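Local atomic coordinates of DNA polymerase III beta subunit (Streptococcus pyogenes, PDB entry 2AVT), a protein that forms a ring-shaped sliding clamp that probably encircles duplex DNA and tethers the replicative polymerase to its template. Residues Glu259-Val264 and His349-Val354; Glu263-Thr268 and Ile317-Gly322; Val290-Thr295 and Leu325-Asn330; Lys339-Glu344 and Phe368-Thr373; Thr345-Phe350 and Gly362-Ser367. One frame throughout, in Å; residues are numbered along the deposited sequence.

Contact 1. Residues Glu259-Val264 and His349-Val354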
# COMPACT_ATOMS: atom_id res chain seq x y z
N GLU A 259 -34.01 29.16 5.47
CA GLU A 259 -33.75 29.77 4.17
C GLU A 259 -32.26 29.99 3.91
O GLU A 259 -31.41 29.62 4.72
CB GLU A 259 -34.47 31.12 4.05
CG GLU A 259 -35.99 31.03 3.99
CD GLU A 259 -36.65 32.37 3.75
OE1 GLU A 259 -36.48 32.94 2.64
OE2 GLU A 259 -37.35 32.87 4.66
N PHE A 260 -31.97 30.59 2.77
CA PHE A 260 -30.61 30.89 2.36
C PHE A 260 -30.62 32.20 1.59
O PHE A 260 -31.59 32.52 0.92
CB PHE A 260 -30.06 29.76 1.49
CG PHE A 260 -30.86 29.49 0.25
CD1 PHE A 260 -31.90 28.58 0.27
CD2 PHE A 260 -30.56 30.13 -0.94
CE1 PHE A 260 -32.63 28.31 -0.88
CE2 PHE A 260 -31.28 29.87 -2.09
CZ PHE A 260 -32.32 28.96 -2.05
N GLU A 261 -29.53 32.96 1.71
CA GLU A 261 -29.42 34.25 1.05
C GLU A 261 -28.62 34.16 -0.24
O GLU A 261 -28.69 35.06 -1.09
CB GLU A 261 -28.75 35.26 1.98
CG GLU A 261 -29.52 35.52 3.26
CD GLU A 261 -30.76 36.34 3.03
OE1 GLU A 261 -30.63 37.49 2.56
OE2 GLU A 261 -31.87 35.84 3.31
N THR A 262 -27.84 33.09 -0.36
CA THR A 262 -27.00 32.90 -1.54
C THR A 262 -27.01 31.45 -1.99
O THR A 262 -27.10 30.53 -1.18
CB THR A 262 -25.55 33.32 -1.23
OG1 THR A 262 -25.53 34.66 -0.72
CG2 THR A 262 -24.70 33.26 -2.50
N GLU A 263 -26.92 31.26 -3.30
CA GLU A 263 -26.90 29.93 -3.89
C GLU A 263 -25.95 29.93 -5.06
O GLU A 263 -25.95 30.85 -5.88
CB GLU A 263 -28.28 29.51 -4.40
CG GLU A 263 -28.23 28.22 -5.23
CD GLU A 263 -29.52 27.93 -5.99
OE1 GLU A 263 -30.58 27.79 -5.34
OE2 GLU A 263 -29.46 27.84 -7.23
N VAL A 264 -25.13 28.88 -5.15
CA VAL A 264 -24.19 28.75 -6.25
C VAL A 264 -24.16 27.29 -6.67
O VAL A 264 -24.25 26.39 -5.83
CB VAL A 264 -22.76 29.16 -5.86
CG1 VAL A 264 -21.87 29.17 -7.11
CG2 VAL A 264 -22.77 30.53 -5.20
N HIS A 349 -25.92 26.35 -0.66
CA HIS A 349 -26.74 27.41 -0.10
C HIS A 349 -26.09 28.04 1.13
O HIS A 349 -25.85 27.35 2.12
CB HIS A 349 -28.11 26.87 0.30
CG HIS A 349 -28.97 26.48 -0.87
ND1 HIS A 349 -30.19 25.86 -0.72
CD2 HIS A 349 -28.78 26.63 -2.20
CE1 HIS A 349 -30.72 25.65 -1.91
NE2 HIS A 349 -29.89 26.10 -2.82
N PHE A 350 -25.83 29.34 1.06
CA PHE A 350 -25.20 30.06 2.17
C PHE A 350 -26.13 31.07 2.84
O PHE A 350 -27.02 31.64 2.21
CB PHE A 350 -23.98 30.87 1.72
CG PHE A 350 -22.94 30.08 0.97
CD1 PHE A 350 -23.04 29.89 -0.40
CD2 PHE A 350 -21.81 29.61 1.63
CE1 PHE A 350 -22.03 29.25 -1.10
CE2 PHE A 350 -20.80 28.97 0.93
CZ PHE A 350 -20.91 28.80 -0.44
N LEU A 351 -25.90 31.28 4.13
CA LEU A 351 -26.62 32.28 4.91
C LEU A 351 -25.59 33.36 5.20
O LEU A 351 -25.15 34.06 4.28
CB LEU A 351 -27.15 31.70 6.22
CG LEU A 351 -28.56 31.12 6.13
CD1 LEU A 351 -29.08 30.77 7.52
CD2 LEU A 351 -29.48 32.14 5.47
N SER A 352 -25.18 33.48 6.46
CA SER A 352 -24.19 34.49 6.86
C SER A 352 -22.80 33.88 6.97
O SER A 352 -22.64 32.66 7.00
CB SER A 352 -24.57 35.11 8.21
OG SER A 352 -24.04 34.35 9.28
N PRO A 353 -21.76 34.73 7.04
CA PRO A 353 -20.38 34.26 7.15
C PRO A 353 -20.16 33.30 8.33
O PRO A 353 -19.26 32.48 8.29
CB PRO A 353 -19.59 35.56 7.32
CG PRO A 353 -20.39 36.53 6.51
CD PRO A 353 -21.81 36.20 6.92
N VAL A 354 -21.00 33.41 9.35
CA VAL A 354 -20.87 32.56 10.53
C VAL A 354 -21.97 31.51 10.66
O VAL A 354 -22.17 30.92 11.73
CB VAL A 354 -20.83 33.42 11.82
CG1 VAL A 354 -20.56 32.55 13.03
CG2 VAL A 354 -19.76 34.49 11.71
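Phe260 lies almost flat on His349, a face-to-face stack of a phenyl ring on an imidazole, with centroids 3.7 Å apart and planes only 18° from parallel. The rings are slightly slipped: ND1 of His349 sits over the phenyl face toward its rim, 3.4 Å from Phe260 CD1. Phe260 reaches this place because its CG is tucked between the backbone N and the carbonyl carbon (chi1 58°), which folds the ring over the neighbouring strand. The histidine is also flanked by Glu263, whose side chain runs alongside it in the same direction. OE1 of that glutamate takes a weak, bent hydrogen bond from His349 NE2 at 3.1 Å, so the imidazole is confined by the stack and by this bond; the carboxylate would probably stabilise positive charge on it. Beyond the stack, Leu351 CD2 covers Glu259 O at 3.3 Å, a buried oxygen with no hydrogen-bond partner in the model. Phe350 O grips two amides in succession, Glu261 N at 2.9 Å and Thr262 N at 3.1 Å, while Phe350 N returns a bond to Thr262 O at 2.8 Å. Thr262 OG1 turns elsewhere, to Ser323 O. Glu261 and Thr262 thus both face Phe350, a classic beta bulge at the start of the antiparallel pairing of strands 262-267 and 345-350 in the C-terminal domain of the clamp.

Contact 2. Residues Glu263-Thr268 and Ile317-Gly322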
# COMPACT_ATOMS: atom_id res chain seq x y z
N GLU A 263 -26.92 31.26 -3.30
CA GLU A 263 -26.90 29.93 -3.89
C GLU A 263 -25.95 29.93 -5.06
O GLU A 263 -25.95 30.85 -5.88
CB GLU A 263 -28.28 29.51 -4.40
CG GLU A 263 -28.23 28.22 -5.23
CD GLU A 263 -29.52 27.93 -5.99
OE1 GLU A 263 -30.58 27.79 -5.34
OE2 GLU A 263 -29.46 27.84 -7.23
N VAL A 264 -25.13 28.88 -5.15
CA VAL A 264 -24.19 28.75 -6.25
C VAL A 264 -24.16 27.29 -6.67
O VAL A 264 -24.25 26.39 -5.83
CB VAL A 264 -22.76 29.16 -5.86
CG1 VAL A 264 -21.87 29.17 -7.11
CG2 VAL A 264 -22.77 30.53 -5.20
N VAL A 265 -24.06 27.05 -7.97
CA VAL A 265 -24.02 25.69 -8.49
C VAL A 265 -22.67 25.50 -9.17
O VAL A 265 -22.32 26.26 -10.07
CB VAL A 265 -25.15 25.42 -9.51
CG1 VAL A 265 -25.08 23.99 -10.01
CG2 VAL A 265 -26.51 25.69 -8.87
N PHE A 266 -21.92 24.49 -8.73
CA PHE A 266 -20.61 24.22 -9.30
C PHE A 266 -20.54 22.82 -9.88
O PHE A 266 -21.37 21.96 -9.57
CB PHE A 266 -19.49 24.27 -8.25
CG PHE A 266 -19.43 25.52 -7.44
CD1 PHE A 266 -20.24 25.68 -6.32
CD2 PHE A 266 -18.49 26.50 -7.72
CE1 PHE A 266 -20.10 26.78 -5.50
CE2 PHE A 266 -18.35 27.59 -6.90
CZ PHE A 266 -19.15 27.74 -5.79
N ASN A 267 -19.54 22.59 -10.71
CA ASN A 267 -19.30 21.27 -11.26
C ASN A 267 -18.66 20.57 -10.05
O ASN A 267 -17.64 21.03 -9.53
CB ASN A 267 -18.29 21.36 -12.40
CG ASN A 267 -17.86 20.00 -12.90
OD1 ASN A 267 -18.17 19.62 -14.02
ND2 ASN A 267 -17.14 19.27 -12.06
N THR A 268 -19.28 19.49 -9.58
CA THR A 268 -18.79 18.78 -8.41
C THR A 268 -17.28 18.50 -8.39
O THR A 268 -16.60 18.83 -7.42
CB THR A 268 -19.54 17.44 -8.24
OG1 THR A 268 -20.94 17.70 -8.12
CG2 THR A 268 -19.05 16.70 -7.01
N ILE A 317 -18.16 28.47 -12.31
CA ILE A 317 -19.45 28.08 -11.74
C ILE A 317 -20.50 27.76 -12.80
O ILE A 317 -20.33 28.05 -13.98
CB ILE A 317 -20.03 29.19 -10.84
CG1 ILE A 317 -20.73 30.24 -11.70
CG2 ILE A 317 -18.92 29.83 -10.03
CD1 ILE A 317 -21.63 31.16 -10.90
N VAL A 318 -21.60 27.15 -12.35
CA VAL A 318 -22.69 26.78 -13.23
C VAL A 318 -23.75 27.88 -13.23
O VAL A 318 -24.24 28.29 -14.28
CB VAL A 318 -23.34 25.45 -12.78
CG1 VAL A 318 -24.45 25.05 -13.74
CG2 VAL A 318 -22.29 24.37 -12.70
N SER A 319 -24.08 28.37 -12.04
CA SER A 319 -25.06 29.44 -11.90
C SER A 319 -25.03 29.98 -10.48
O SER A 319 -24.64 29.27 -9.54
CB SER A 319 -26.47 28.92 -12.22
OG SER A 319 -26.94 28.07 -11.18
N GLN A 320 -25.43 31.23 -10.31
CA GLN A 320 -25.44 31.83 -8.99
C GLN A 320 -26.66 32.73 -8.83
O GLN A 320 -27.34 33.06 -9.80
CB GLN A 320 -24.17 32.65 -8.77
CG GLN A 320 -24.03 33.87 -9.65
CD GLN A 320 -22.69 34.56 -9.49
OE1 GLN A 320 -22.32 34.98 -8.39
NE2 GLN A 320 -21.95 34.68 -10.59
N SER A 321 -26.94 33.09 -7.58
CA SER A 321 -28.07 33.95 -7.26
C SER A 321 -27.98 34.35 -5.80
O SER A 321 -27.39 33.64 -4.98
CB SER A 321 -29.39 33.21 -7.51
OG SER A 321 -29.52 32.10 -6.65
N GLY A 322 -28.56 35.49 -5.46
CA GLY A 322 -28.51 35.96 -4.09
C GLY A 322 -27.46 37.03 -3.91
O GLY A 322 -26.87 37.51 -4.89
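Val265 and Val318 meet methyl against methine, CG1 of the first 3.6 Å from CB of the second, their branches slanting across one another. Ser319 lies next to them on the same valine: its OG touches Val265 CG2 at 3.3 Å, a polar atom resting on a methyl group. On the face where Val264 and Phe266 point, Ile317 serves both. Its CG2 approaches Phe266 CE2 at 3.9 Å, and its CB lies 4.2 Å from Val264 CG1, a methyl that itself sits over a face of the Phe266 ring. The backbone sets these positions. Val265 N gives a bond to Ser319 O at 2.8 Å, and Val265 O receives Val318 N at 2.6 Å plus a weak, longer bond from Ser319 N. This is a classic beta bulge, which brings Val318 and Ser319 both opposite Val265. Farther along, Glu263 N bonds Ser321 O, and Ser321 N returns a more bent bond to Glu263 O, both 3.0 Å. Strand 319-322 is the outermost of its sheet within this chain; strand 262-267 is held on its other side by strand 345-350 and runs directly into helix 268-282, while Ile317 and Gln320 lean on Ile299 of strand 298-305.

Contact 3. Residues Val290-Thr295 and Leu325-Asn330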
# COMPACT_ATOMS: atom_id res chain seq x y z
N VAL A 290 -9.87 28.12 4.15
CA VAL A 290 -9.92 28.66 2.80
C VAL A 290 -10.93 29.79 2.86
O VAL A 290 -11.86 29.76 3.68
CB VAL A 290 -10.38 27.60 1.77
CG1 VAL A 290 -11.81 27.18 2.07
CG2 VAL A 290 -10.26 28.16 0.36
N LYS A 291 -10.76 30.80 2.01
CA LYS A 291 -11.65 31.96 1.99
C LYS A 291 -12.40 32.03 0.67
O LYS A 291 -11.80 32.22 -0.38
CB LYS A 291 -10.83 33.23 2.20
CG LYS A 291 -11.62 34.52 2.24
CD LYS A 291 -10.67 35.68 2.50
CE LYS A 291 -11.39 37.01 2.57
NZ LYS A 291 -10.42 38.12 2.80
N LEU A 292 -13.71 31.90 0.74
CA LEU A 292 -14.53 31.95 -0.46
C LEU A 292 -15.15 33.33 -0.62
O LEU A 292 -15.89 33.79 0.25
CB LEU A 292 -15.63 30.88 -0.38
CG LEU A 292 -16.25 30.39 -1.69
CD1 LEU A 292 -15.17 29.87 -2.61
CD2 LEU A 292 -17.27 29.30 -1.39
N GLU A 293 -14.82 33.99 -1.72
CA GLU A 293 -15.34 35.33 -2.01
C GLU A 293 -16.35 35.29 -3.15
O GLU A 293 -15.99 35.10 -4.32
CB GLU A 293 -14.18 36.28 -2.36
CG GLU A 293 -13.44 36.81 -1.13
CD GLU A 293 -12.10 37.45 -1.47
OE1 GLU A 293 -11.99 38.11 -2.52
OE2 GLU A 293 -11.16 37.29 -0.66
N ILE A 294 -17.61 35.46 -2.80
CA ILE A 294 -18.71 35.43 -3.76
C ILE A 294 -19.26 36.81 -4.07
O ILE A 294 -19.77 37.51 -3.19
CB ILE A 294 -19.87 34.56 -3.23
CG1 ILE A 294 -19.39 33.12 -3.01
CG2 ILE A 294 -21.02 34.58 -4.21
CD1 ILE A 294 -20.42 32.24 -2.37
N THR A 295 -19.16 37.21 -5.34
CA THR A 295 -19.67 38.49 -5.79
C THR A 295 -20.31 38.28 -7.15
O THR A 295 -20.16 37.22 -7.75
CB THR A 295 -18.55 39.55 -5.93
OG1 THR A 295 -17.61 39.11 -6.91
CG2 THR A 295 -17.85 39.76 -4.60
N LEU A 325 -21.03 37.42 -0.84
CA LEU A 325 -20.64 36.86 0.45
C LEU A 325 -19.20 36.39 0.47
O LEU A 325 -18.65 35.95 -0.54
CB LEU A 325 -21.56 35.69 0.81
CG LEU A 325 -21.29 35.00 2.15
CD1 LEU A 325 -21.58 35.96 3.29
CD2 LEU A 325 -22.16 33.76 2.28
N THR A 326 -18.59 36.48 1.65
CA THR A 326 -17.22 36.03 1.85
C THR A 326 -17.32 35.09 3.03
O THR A 326 -17.80 35.48 4.09
CB THR A 326 -16.29 37.19 2.23
OG1 THR A 326 -16.19 38.11 1.14
CG2 THR A 326 -14.90 36.65 2.59
N ILE A 327 -16.90 33.84 2.85
CA ILE A 327 -16.97 32.89 3.94
C ILE A 327 -15.71 32.03 4.06
O ILE A 327 -15.05 31.73 3.06
CB ILE A 327 -18.25 32.00 3.82
CG1 ILE A 327 -18.44 31.17 5.09
CG2 ILE A 327 -18.14 31.11 2.60
CD1 ILE A 327 -19.81 30.53 5.21
N SER A 328 -15.36 31.67 5.29
CA SER A 328 -14.17 30.88 5.56
C SER A 328 -14.54 29.58 6.26
O SER A 328 -15.32 29.58 7.21
CB SER A 328 -13.19 31.67 6.44
OG SER A 328 -12.63 32.76 5.73
N PHE A 329 -13.94 28.48 5.81
CA PHE A 329 -14.23 27.18 6.38
C PHE A 329 -13.05 26.23 6.17
O PHE A 329 -12.19 26.47 5.33
CB PHE A 329 -15.48 26.62 5.69
CG PHE A 329 -15.36 26.59 4.19
CD1 PHE A 329 -14.81 25.50 3.54
CD2 PHE A 329 -15.78 27.67 3.43
CE1 PHE A 329 -14.66 25.49 2.16
CE2 PHE A 329 -15.64 27.67 2.05
CZ PHE A 329 -15.08 26.57 1.42
N ASN A 330 -13.02 25.14 6.93
CA ASN A 330 -11.95 24.16 6.78
C ASN A 330 -12.20 23.36 5.51
O ASN A 330 -13.14 22.57 5.45
CB ASN A 330 -11.91 23.24 8.00
CG ASN A 330 -10.88 22.13 7.85
OD1 ASN A 330 -11.05 21.21 7.06
ND2 ASN A 330 -9.79 22.23 8.61
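Val290 sets CG1 between its backbone N and carbonyl carbon (chi1 64°), and Phe329 swings its CG into the same kind of position (chi1 54°), so that the methyl comes down on the face of the ring. The result is a CH-pi contact, with CG1 of Val290 3.5 Å from the centroid of the Phe329 ring. Leu292 approaches the same ring differently, at its edge, where Leu292 CB is 4.0 Å from Phe329 CE2. Leu292 CB also meets Ile327 CG2 at 3.9 Å. The opposite face of the sheet is more polar: the fully extended Lys291 lays CE 3.5 Å from Thr326 CG2, and its NZ makes a long salt bridge with Glu293 OE2. Between these two faces the strands are laced by reciprocal backbone bonds, among them Leu292 N to Ile327 O at 2.7 Å and Ile327 N to Leu292 O at 2.8 Å. Val290 N to Phe329 O, at 3.1 Å, is nearly straight. Leu292, Ile294, Leu325 and Ile327 all touch Phe350 of strand 345-350, which belongs to another sheet. A regular antiparallel pair, with a mainly polar face and an apolar one turned to the core, thus closes one side of a DNA-clamp domain.

Contact 4. Residues Lys339-Glu344 and Phe368-Thr373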
# COMPACT_ATOMS: atom_id res chain seq x y z
N LYS A 339 -16.77 14.61 -2.32
CA LYS A 339 -16.43 13.25 -2.70
C LYS A 339 -17.69 12.39 -2.58
O LYS A 339 -17.88 11.45 -3.35
CB LYS A 339 -15.32 12.71 -1.79
CG LYS A 339 -14.76 11.36 -2.21
CD LYS A 339 -13.50 11.01 -1.43
CE LYS A 339 -12.92 9.67 -1.88
NZ LYS A 339 -11.63 9.36 -1.20
N ALA A 340 -18.54 12.73 -1.62
CA ALA A 340 -19.79 11.99 -1.39
C ALA A 340 -20.91 12.30 -2.39
O ALA A 340 -21.96 11.65 -2.36
CB ALA A 340 -20.28 12.25 0.02
N ILE A 341 -20.71 13.27 -3.26
CA ILE A 341 -21.74 13.63 -4.24
C ILE A 341 -21.44 13.00 -5.60
O ILE A 341 -20.45 13.32 -6.24
CB ILE A 341 -21.83 15.17 -4.40
CG1 ILE A 341 -22.29 15.79 -3.07
CG2 ILE A 341 -22.81 15.53 -5.50
CD1 ILE A 341 -22.19 17.32 -3.05
N LYS A 342 -22.31 12.10 -6.04
CA LYS A 342 -22.12 11.43 -7.32
C LYS A 342 -22.55 12.26 -8.52
O LYS A 342 -22.06 12.05 -9.63
CB LYS A 342 -22.89 10.10 -7.35
CG LYS A 342 -22.43 9.05 -6.36
CD LYS A 342 -23.31 7.80 -6.49
CE LYS A 342 -22.94 6.72 -5.48
NZ LYS A 342 -23.88 5.55 -5.60
N SER A 343 -23.46 13.21 -8.30
CA SER A 343 -23.95 14.05 -9.40
C SER A 343 -22.90 14.98 -9.99
O SER A 343 -21.99 15.44 -9.30
CB SER A 343 -25.15 14.88 -8.94
OG SER A 343 -24.77 15.81 -7.95
N GLU A 344 -23.05 15.26 -11.28
CA GLU A 344 -22.12 16.13 -11.98
C GLU A 344 -22.07 17.52 -11.35
O GLU A 344 -21.03 18.17 -11.37
CB GLU A 344 -22.52 16.24 -13.46
CG GLU A 344 -21.53 17.04 -14.30
CD GLU A 344 -21.86 17.02 -15.79
OE1 GLU A 344 -21.81 15.94 -16.40
OE2 GLU A 344 -22.16 18.10 -16.35
N PHE A 368 -30.54 14.29 -0.18
CA PHE A 368 -29.25 14.23 0.47
C PHE A 368 -28.77 15.64 0.79
O PHE A 368 -28.45 16.41 -0.10
CB PHE A 368 -28.26 13.51 -0.45
CG PHE A 368 -26.87 13.38 0.09
CD1 PHE A 368 -26.64 13.21 1.45
CD2 PHE A 368 -25.78 13.38 -0.77
CE1 PHE A 368 -25.35 13.04 1.93
CE2 PHE A 368 -24.49 13.21 -0.29
CZ PHE A 368 -24.27 13.04 1.06
N ILE A 369 -28.73 15.96 2.08
CA ILE A 369 -28.31 17.27 2.53
C ILE A 369 -27.09 17.17 3.45
O ILE A 369 -27.06 16.33 4.35
CB ILE A 369 -29.42 17.96 3.33
CG1 ILE A 369 -30.62 18.24 2.41
CG2 ILE A 369 -28.88 19.24 3.95
CD1 ILE A 369 -31.86 18.72 3.16
N GLN A 370 -26.09 18.01 3.19
CA GLN A 370 -24.89 18.05 4.02
C GLN A 370 -24.76 19.47 4.56
O GLN A 370 -25.06 20.44 3.86
CB GLN A 370 -23.65 17.66 3.21
CG GLN A 370 -23.66 16.22 2.72
CD GLN A 370 -22.41 15.87 1.96
OE1 GLN A 370 -21.37 15.56 2.56
NE2 GLN A 370 -22.48 15.92 0.64
N LEU A 371 -24.29 19.57 5.80
CA LEU A 371 -24.14 20.85 6.49
C LEU A 371 -22.69 21.04 6.94
O LEU A 371 -22.10 20.14 7.54
CB LEU A 371 -25.09 20.86 7.70
CG LEU A 371 -25.58 22.15 8.38
CD1 LEU A 371 -26.49 22.91 7.44
CD2 LEU A 371 -26.34 21.80 9.66
N ILE A 372 -22.11 22.20 6.65
CA ILE A 372 -20.73 22.50 7.04
C ILE A 372 -20.63 23.82 7.79
O ILE A 372 -21.05 24.87 7.29
CB ILE A 372 -19.80 22.61 5.82
CG1 ILE A 372 -19.66 21.25 5.14
CG2 ILE A 372 -18.44 23.14 6.25
CD1 ILE A 372 -18.83 21.30 3.86
N THR A 373 -20.09 23.77 9.00
CA THR A 373 -19.94 24.97 9.81
C THR A 373 -18.69 25.73 9.39
O THR A 373 -17.61 25.16 9.26
CB THR A 373 -19.83 24.62 11.29
OG1 THR A 373 -21.04 23.97 11.71
CG2 THR A 373 -19.61 25.87 12.12
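Phe368 and Gln370 reach from one strand toward the turn at Ala340 and Ile341, and the closer touches are made by the ends of these two long side chains. CE2 of Phe368 comes to 3.6 Å from Ala340 O, a ring carbon against a carbonyl oxygen. The ring gets there because Phe368 holds its CG opposite the backbone N (chi1 179°), throwing the phenyl group well clear of its strand. Ile341 and Gln370 supply the other close approach: the amide NE2 of Gln370 lies 3.7 Å from Ile341 CG1 and 4.0 Å from Ile341 CD1, so the amide passes obliquely across the aliphatic branch. Its polar end is turned to helix 331-339, where Gln370 OE1 is hydrogen-bonded to Ser337 OG, and this bond helps orient the amide beside the isoleucine. Elsewhere the fit slackens. Ala340 CB stands 4.2 Å from Phe368 CZ and 4.3 Å from Gln370 OE1, and Ile341 CG1 is 4.4 Å from Phe368 CE2. No hydrogen bond spans the two segments, whose nearest alpha carbons, those of Ile341 and Phe368, are 8.9 Å apart. On the solvent side Lys339 and Lys342 extend outward from the turn. Phe151 packs on Ala340 and Gln370, and Ser186 of strand 184-191 touches Phe368 and Gln370. Side chains of strand 367-372 thus meet the turn that follows helix 331-339 where the sheet runs from the central to the C-terminal domain, the junction of two DNA-clamp domains within one chain.

Contact 5. Residues Thr345-Phe350 and Gly362-Ser367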
# COMPACT_ATOMS: atom_id res chain seq x y z
N THR A 345 -23.17 17.97 -10.76
CA THR A 345 -23.20 19.30 -10.15
C THR A 345 -23.62 19.26 -8.69
O THR A 345 -24.23 18.29 -8.23
CB THR A 345 -24.16 20.25 -10.90
OG1 THR A 345 -25.51 19.90 -10.61
CG2 THR A 345 -23.95 20.16 -12.40
N VAL A 346 -23.29 20.33 -7.97
CA VAL A 346 -23.66 20.45 -6.56
C VAL A 346 -24.23 21.84 -6.32
O VAL A 346 -23.73 22.83 -6.86
CB VAL A 346 -22.44 20.24 -5.63
CG1 VAL A 346 -21.28 21.13 -6.05
CG2 VAL A 346 -22.83 20.53 -4.19
N LYS A 347 -25.27 21.91 -5.50
CA LYS A 347 -25.93 23.17 -5.18
C LYS A 347 -25.55 23.59 -3.76
O LYS A 347 -25.82 22.87 -2.81
CB LYS A 347 -27.44 23.00 -5.28
CG LYS A 347 -28.11 23.81 -6.36
CD LYS A 347 -29.62 23.59 -6.34
CE LYS A 347 -30.34 24.49 -7.33
NZ LYS A 347 -31.81 24.23 -7.33
N ILE A 348 -24.93 24.76 -3.62
CA ILE A 348 -24.54 25.22 -2.30
C ILE A 348 -25.36 26.43 -1.87
O ILE A 348 -25.49 27.41 -2.60
CB ILE A 348 -23.04 25.59 -2.26
CG1 ILE A 348 -22.21 24.42 -2.81
CG2 ILE A 348 -22.61 25.89 -0.83
CD1 ILE A 348 -20.70 24.60 -2.66
N HIS A 349 -25.92 26.35 -0.66
CA HIS A 349 -26.74 27.41 -0.10
C HIS A 349 -26.09 28.04 1.13
O HIS A 349 -25.85 27.35 2.12
CB HIS A 349 -28.11 26.87 0.30
CG HIS A 349 -28.97 26.48 -0.87
ND1 HIS A 349 -30.19 25.86 -0.72
CD2 HIS A 349 -28.78 26.63 -2.20
CE1 HIS A 349 -30.72 25.65 -1.91
NE2 HIS A 349 -29.89 26.10 -2.82
N PHE A 350 -25.83 29.34 1.06
CA PHE A 350 -25.20 30.06 2.17
C PHE A 350 -26.13 31.07 2.84
O PHE A 350 -27.02 31.64 2.21
CB PHE A 350 -23.98 30.87 1.72
CG PHE A 350 -22.94 30.08 0.97
CD1 PHE A 350 -23.04 29.89 -0.40
CD2 PHE A 350 -21.81 29.61 1.63
CE1 PHE A 350 -22.03 29.25 -1.10
CE2 PHE A 350 -20.80 28.97 0.93
CZ PHE A 350 -20.91 28.80 -0.44
N GLY A 362 -26.81 18.19 -7.40
CA GLY A 362 -27.41 19.02 -8.43
C GLY A 362 -28.54 18.38 -9.21
O GLY A 362 -29.48 19.07 -9.64
N ASP A 363 -28.47 17.07 -9.41
CA ASP A 363 -29.49 16.35 -10.16
C ASP A 363 -30.73 16.06 -9.32
O ASP A 363 -31.66 15.42 -9.78
CB ASP A 363 -28.92 15.02 -10.67
CG ASP A 363 -28.49 14.09 -9.55
OD1 ASP A 363 -29.17 14.07 -8.50
OD2 ASP A 363 -27.48 13.37 -9.71
N GLU A 364 -30.72 16.53 -8.07
CA GLU A 364 -31.83 16.31 -7.15
C GLU A 364 -32.57 14.99 -7.34
O GLU A 364 -33.76 14.97 -7.61
CB GLU A 364 -32.82 17.48 -7.23
CG GLU A 364 -33.12 17.95 -8.64
CD GLU A 364 -33.75 19.31 -8.66
OE1 GLU A 364 -34.93 19.43 -8.27
OE2 GLU A 364 -33.07 20.28 -9.06
N GLU A 365 -31.84 13.88 -7.21
CA GLU A 365 -32.44 12.56 -7.34
C GLU A 365 -32.54 11.94 -5.95
O GLU A 365 -33.21 10.92 -5.75
CB GLU A 365 -31.60 11.67 -8.24
CG GLU A 365 -31.51 12.15 -9.66
CD GLU A 365 -30.89 11.12 -10.57
OE1 GLU A 365 -29.72 10.75 -10.34
OE2 GLU A 365 -31.57 10.69 -11.52
N GLU A 366 -31.86 12.56 -5.00
CA GLU A 366 -31.86 12.08 -3.63
C GLU A 366 -32.12 13.24 -2.68
O GLU A 366 -31.84 14.39 -3.00
CB GLU A 366 -30.50 11.47 -3.27
CG GLU A 366 -30.08 10.27 -4.10
CD GLU A 366 -28.71 9.74 -3.68
OE1 GLU A 366 -28.14 10.30 -2.72
OE2 GLU A 366 -28.22 8.77 -4.29
N SER A 367 -32.68 12.93 -1.52
CA SER A 367 -32.91 13.93 -0.49
C SER A 367 -31.65 13.81 0.37
O SER A 367 -31.68 13.28 1.48
CB SER A 367 -34.15 13.59 0.34
OG SER A 367 -34.26 14.48 1.44
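The peptide carbonyl of Thr345 is the flat group that matters here, and the amide of Gly362 comes at it from above its plane. Gly362 N is 2.7 Å from Thr345 O, but it stands 48° out of the carbonyl plane and the N-H is bent (139°), so the bond is short yet poorly aimed. Ser343 OG hydrogen-bonds to the same two atoms, Thr345 O and Gly362 N, so it bridges the two partners. Against the glycine presses the hydroxyl of Thr345: with OG1 set between its backbone N and carbonyl carbon (chi1 74°), it touches Gly362 CA at 3.0 Å, where a beta carbon on residue 362 would run into OG1. These residues lie at neighbouring ends in an antiparallel sheet, since strand 345-350 pairs with strand 357-361, and Gly362 begins the loop that connects the latter to strand 367-372 as a beta hairpin. Within that loop Asp363 OD1 accepts a weak bond from Glu365 N at 3.0 Å, bridging Glu364, which takes a left-handed backbone conformation. Glu364 also bends back toward the sheet. Its carboxylate OE2 faces Lys347 NZ at 4.5 Å, too far for a salt bridge though probably near enough for a mild attraction, at a surface where the lysine chain also leans on Thr360, Glu263 and Val265.

In the fold
Contacts 1, 2 and 5 follow one sheet: strand 262-267 serves contacts 1 and 2, and strand 345-350 serves contacts 1 and 5; contact 4 reaches the same sheet through strand 367-372. Contact 3 is buried and belongs to a separate sheet, which meets the first across Phe350; contacts 1 and 2 are only partly buried. Contact 4 is also buried, yet it relies on side chains reaching across, whereas contacts 1, 2 and 3 are laced by backbone bonds. Bulges interrupt the pairing in contacts 1 and 2, while contact 3 stays regular. Contact 5 is a surface contact with a single bent bond; its centre lies about 7 Å from that of contact 4, and Ser343 OG of contact 4 is hydrogen-bonded to Gly362 N of contact 5.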